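Surface layer protein (PDB 4UJ7) probably self-assembles into the crystalline surface layer that coats the bacterial cell, and is represented here by domains 5 and 6, of which the second binds calcium. Local coordinates at residues V79-I89 with K99-G107. Numbering follows the deposited sequence.
Sequences VNGVAEGSTTI and KVPVNVVAG
Ile89 O takes two donors from the facing strand. Val100 N gives Ile89 O a nearly straight bond of 2.8 Å (171° at the hydrogen), and Lys99 CA adds a CH contact to Ile89 O at 3.3 Å. The same antiparallel pattern continues to Gly85, with paired backbone bonds at Thr87–Val102 and Gly85–Val104. The strands 85-89 and 99-105 belong to one hairpin and run at 153° to each other. On the outer face, Ser86 OG donates to Asn103 OD1 at 2.8 Å, from above the amide carbonyl plane; Asn103 was modelled in two conformers, so this bond is doubtful. Thr88 OG1 on that face bonds Asp56.

The face carrying Thr87, Ile89, Val100, Val102 and Val104 is mostly apolar. Val102 CG2 meets Ile89 CG1 at 3.6 Å. Val102 CG1 meets Val79 CG1 tip to tip at 4.0 Å. Val79 lies on strand 74-81 of the other sheet, so Val102 bridges the two layers of the Ig-like BIG2 sandwich. Phe35 and Ala61, on neighbouring strands of that sheet, flank Val79.

Val104 fills the turn where the chain crosses between sheets. With CG1 anti to the backbone N (chi1 -176°), Val104 CG1 lies 3.4 Å from Ala83 O. Val104 CG1 and CG2 are each 4.0 Å from Gly81 CA. A serine at this position would probably lose the methyl contacts to Gly81 and open a gap against the turn. Gly85 follows the turn with backbone angles that would jam a side chain against the Glu84 carbonyl. Main-chain bonds thus fix the strand register, while valine methyls join the sheets.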
ATOM      1  N   VAL A  79      -9.358   4.449   2.555  1.00 14.85           N
ATOM      2  CA  VAL A  79     -10.318   5.546   2.565  1.00 15.08           C
ATOM      3  C   VAL A  79     -11.001   5.648   1.197  1.00 15.27           C
ATOM      4  O   VAL A  79     -10.340   5.709   0.162  1.00 16.20           O
ATOM      5  CB  VAL A  79      -9.642   6.903   2.945  1.00 14.59           C
ATOM      6  CG1 VAL A  79     -10.636   8.065   2.884  1.00 15.52           C
ATOM      7  CG2 VAL A  79      -8.940   6.816   4.304  1.00 15.88           C
ATOM      8  N   ASN A  80     -12.339   5.651   1.200  1.00 15.90           N
ATOM      9  CA  ASN A  80     -13.139   5.753  -0.016  1.00 17.09           C
ATOM     10  C   ASN A  80     -13.741   7.142  -0.135  1.00 16.73           C
ATOM     11  O   ASN A  80     -14.469   7.584   0.763  1.00 18.08           O
ATOM     12  CB  ASN A  80     -14.253   4.693   0.023  1.00 17.69           C
ATOM     13  CG  ASN A  80     -13.711   3.284   0.264  1.00 21.21           C
ATOM     14  OD1 ASN A  80     -13.038   2.717  -0.599  1.00 23.28           O
ATOM     15  ND2 ASN A  80     -14.008   2.709   1.440  1.00 22.16           N
ATOM     16  N   GLY A  81     -13.403   7.846  -1.215  1.00 18.21           N
ATOM     17  CA  GLY A  81     -13.951   9.186  -1.476  1.00 18.65           C
ATOM     18  C   GLY A  81     -15.369   9.079  -2.012  1.00 19.30           C
ATOM     19  O   GLY A  81     -15.584   8.579  -3.117  1.00 20.57           O
ATOM     20  N   VAL A  82     -16.334   9.500  -1.196  1.00 20.08           N
ATOM     21  CA  VAL A  82     -17.766   9.368  -1.539  1.00 22.57           C
ATOM     22  C   VAL A  82     -18.343  10.656  -2.141  1.00 23.37           C
ATOM     23  O   VAL A  82     -19.005  10.603  -3.180  1.00 25.01           O
ATOM     24  CB  VAL A  82     -18.594   8.901  -0.314  1.00 23.28           C
ATOM     25  CG1 VAL A  82     -20.093   8.942  -0.610  1.00 25.24           C
ATOM     26  CG2 VAL A  82     -18.171   7.495   0.111  1.00 24.48           C
ATOM     27  N   ALA A  83     -18.099  11.789  -1.490  1.00 23.89           N
ATOM     28  CA  ALA A  83     -18.540  13.103  -1.997  1.00 25.34           C
ATOM     29  C   ALA A  83     -17.556  14.214  -1.644  1.00 25.27           C
ATOM     30  O   ALA A  83     -16.882  14.156  -0.615  1.00 25.04           O
ATOM     31  CB  ALA A  83     -19.930  13.440  -1.466  1.00 25.66           C
ATOM     32  N   GLU A  84     -17.491  15.245  -2.486  1.00 26.02           N
ATOM     33  CA  GLU A  84     -16.590  16.367  -2.229  1.00 27.76           C
ATOM     34  C   GLU A  84     -16.815  16.962  -0.843  1.00 26.95           C
ATOM     35  O   GLU A  84     -17.953  17.151  -0.410  1.00 27.03           O
ATOM     36  CB  GLU A  84     -16.721  17.444  -3.312  1.00 29.20           C
ATOM     37  CG  GLU A  84     -16.344  16.955  -4.700  1.00 33.14           C
ATOM     38  CD  GLU A  84     -16.503  18.029  -5.761  1.00 36.88           C
ATOM     39  OE1 GLU A  84     -16.104  19.184  -5.501  1.00 39.41           O
ATOM     40  OE2 GLU A  84     -17.031  17.714  -6.850  1.00 38.78           O
ATOM     41  N   GLY A  85     -15.719  17.236  -0.149  1.00 26.85           N
ATOM     42  CA  GLY A  85     -15.751  17.746   1.211  1.00 25.60           C
ATOM     43  C   GLY A  85     -14.500  17.373   1.976  1.00 25.10           C
ATOM     44  O   GLY A  85     -13.631  16.675   1.454  1.00 24.63           O
ATOM     45  N   SER A  86     -14.411  17.860   3.207  1.00 25.07           N
ATOM     46  CA  SER A  86     -13.322  17.528   4.107  1.00 26.44           C
ATOM     47  C   SER A  86     -13.849  16.852   5.357  1.00 26.52           C
ATOM     48  O   SER A  86     -14.960  17.147   5.815  1.00 26.61           O
ATOM     49  CB  SER A  86     -12.545  18.787   4.490  1.00 29.56           C
ATOM     50  OG  SER A  86     -11.891  19.322   3.356  1.00 33.00           O
ATOM     51  N   THR A  87     -13.053  15.934   5.907  1.00 23.80           N
ATOM     52  CA  THR A  87     -13.384  15.278   7.168  1.00 24.02           C
ATOM     53  C   THR A  87     -12.122  14.720   7.830  1.00 22.83           C
ATOM     54  O   THR A  87     -11.017  15.131   7.491  1.00 22.10           O
ATOM     55  CB  THR A  87     -14.502  14.206   7.012  1.00 24.08           C
ATOM     56  OG1 THR A  87     -14.964  13.808   8.308  1.00 25.28           O
ATOM     57  CG2 THR A  87     -14.025  12.982   6.227  1.00 23.60           C
ATOM     58  N   THR A  88     -12.284  13.823   8.798  1.00 22.08           N
ATOM     59  CA  THR A  88     -11.150  13.210   9.480  1.00 22.46           C
ATOM     60  C   THR A  88     -11.424  11.710   9.678  1.00 20.00           C
ATOM     61  O   THR A  88     -12.595  11.313   9.832  1.00 20.92           O
ATOM     62  CB  THR A  88     -10.822  13.911  10.829  1.00 24.16           C
ATOM     63  OG1 THR A  88     -11.822  13.619  11.801  1.00 25.28           O
ATOM     64  CG2 THR A  88     -10.755  15.443  10.670  1.00 25.65           C
ATOM     65  N   ILE A  89     -10.377  10.893   9.596  1.00 19.18           N
ATOM     66  CA  ILE A  89     -10.394   9.493  10.039  1.00 18.24           C
ATOM     67  C   ILE A  89      -9.811   9.450  11.454  1.00 17.41           C
ATOM     68  O   ILE A  89      -8.669   9.886  11.692  1.00 17.55           O
ATOM     69  CB  ILE A  89      -9.544   8.522   9.156  1.00 18.60           C
ATOM     70  CG1 ILE A  89      -9.941   8.512   7.668  1.00 19.79           C
ATOM     71  CG2 ILE A  89      -9.587   7.090   9.713  1.00 19.39           C
ATOM     72  CD1 ILE A  89     -11.436   8.436   7.389  1.00 19.26           C
ATOM     73  N   LYS A  99      -6.049  11.460  14.659  1.00 15.34           N
ATOM     74  CA  LYS A  99      -7.027  11.967  13.699  1.00 16.67           C
ATOM     75  C   LYS A  99      -6.301  12.382  12.421  1.00 16.60           C
ATOM     76  O   LYS A  99      -5.455  13.286  12.452  1.00 16.26           O
ATOM     77  CB  LYS A  99      -7.832  13.129  14.294  1.00 19.25           C
ATOM     78  CG  LYS A  99      -8.791  12.664  15.387  1.00 22.34           C
ATOM     79  CD  LYS A  99      -9.649  13.798  15.933  1.00 25.41           C
ATOM     80  CE  LYS A  99     -10.687  13.297  16.940  1.00 28.03           C
ATOM     81  NZ  LYS A  99     -11.914  12.744  16.281  1.00 29.84           N
ATOM     82  N   VAL A 100      -6.618  11.713  11.313  1.00 15.87           N
ATOM     83  CA  VAL A 100      -5.919  11.912  10.030  1.00 16.26           C
ATOM     84  C   VAL A 100      -6.848  12.715   9.121  1.00 16.84           C
ATOM     85  O   VAL A 100      -7.986  12.286   8.872  1.00 16.73           O
ATOM     86  CB  VAL A 100      -5.601  10.557   9.356  1.00 15.58           C
ATOM     87  CG1 VAL A 100      -4.925  10.774   8.002  1.00 16.16           C
ATOM     88  CG2 VAL A 100      -4.727   9.680  10.240  1.00 15.67           C
ATOM     89  N   PRO A 101      -6.396  13.888   8.640  1.00 17.21           N
ATOM     90  CA  PRO A 101      -7.180  14.690   7.720  1.00 17.50           C
ATOM     91  C   PRO A 101      -7.535  13.936   6.442  1.00 17.29           C
ATOM     92  O   PRO A 101      -6.750  13.106   5.975  1.00 17.41           O
ATOM     93  CB  PRO A 101      -6.225  15.858   7.372  1.00 17.81           C
ATOM     94  CG  PRO A 101      -5.307  15.951   8.537  1.00 18.34           C
ATOM     95  CD  PRO A 101      -5.132  14.556   9.034  1.00 17.73           C
ATOM     96  N   VAL A 102      -8.736  14.205   5.918  1.00 17.72           N
ATOM     97  CA  VAL A 102      -9.187  13.676   4.624  1.00 18.47           C
ATOM     98  C   VAL A 102      -9.809  14.784   3.789  1.00 19.26           C
ATOM     99  O   VAL A 102     -10.670  15.508   4.277  1.00 20.15           O
ATOM    100  CB  VAL A 102     -10.262  12.569   4.777  1.00 18.58           C
ATOM    101  CG1 VAL A 102     -10.683  12.032   3.417  1.00 18.55           C
ATOM    102  CG2 VAL A 102      -9.755  11.430   5.638  1.00 17.87           C
ATOM    103  N   ASN A 103      -9.366  14.896   2.539  1.00 19.81           N
ATOM    104  CA  ASN A 103      -9.958  15.831   1.594  0.50 20.47           C
ATOM    105  C   ASN A 103     -10.386  15.083   0.334  1.00 20.55           C
ATOM    106  O   ASN A 103      -9.577  14.388  -0.314  1.00 20.17           O
ATOM    107  CB  ASN A 103      -8.971  16.966   1.274  0.50 22.21           C
ATOM    108  CG  ASN A 103      -9.640  18.167   0.631  0.50 23.05           C
ATOM    109  OD1 ASN A 103     -10.789  18.499   0.936  0.50 24.40           O
ATOM    110  ND2 ASN A 103      -8.916  18.833  -0.260  0.50 23.60           N
ATOM    111  N   VAL A 104     -11.673  15.203   0.008  1.00 20.74           N
ATOM    112  CA  VAL A 104     -12.240  14.591  -1.188  1.00 20.42           C
ATOM    113  C   VAL A 104     -12.528  15.707  -2.172  1.00 21.62           C
ATOM    114  O   VAL A 104     -13.229  16.659  -1.844  1.00 22.67           O
ATOM    115  CB  VAL A 104     -13.530  13.789  -0.888  1.00 20.06           C
ATOM    116  CG1 VAL A 104     -14.027  13.096  -2.150  1.00 20.10           C
ATOM    117  CG2 VAL A 104     -13.289  12.753   0.202  1.00 19.65           C
ATOM    118  N   VAL A 105     -11.951  15.597  -3.360  1.00 22.01           N
ATOM    119  CA  VAL A 105     -12.008  16.676  -4.353  1.00 22.78           C
ATOM    120  C   VAL A 105     -12.644  16.199  -5.657  1.00 23.15           C
ATOM    121  O   VAL A 105     -12.889  15.006  -5.846  1.00 22.53           O
ATOM    122  CB  VAL A 105     -10.601  17.252  -4.635  1.00 23.29           C
ATOM    123  CG1 VAL A 105      -9.974  17.794  -3.358  1.00 24.53           C
ATOM    124  CG2 VAL A 105      -9.696  16.203  -5.282  1.00 24.35           C
ATOM    125  N   ALA A 106     -12.922  17.138  -6.557  1.00 23.52           N
ATOM    126  CA  ALA A 106     -13.384  16.800  -7.884  1.00 23.63           C
ATOM    127  C   ALA A 106     -12.289  16.056  -8.639  1.00 23.72           C
ATOM    128  O   ALA A 106     -12.551  15.039  -9.293  1.00 23.70           O
ATOM    129  CB  ALA A 106     -13.790  18.065  -8.643  1.00 26.09           C
ATOM    130  N   GLY A 107     -11.063  16.556  -8.521  1.00 23.48           N
ATOM    131  CA  GLY A 107      -9.913  15.961  -9.196  1.00 23.30           C
ATOM    132  C   GLY A 107      -9.589  16.618 -10.523  1.00 25.03           C
ATOM    133  O   GLY A 107     -10.451  16.727 -11.401  1.00 24.84           O
TER
HETATM  134  O   HOH W   1     -12.869  19.917  -5.548  1.00 43.00           O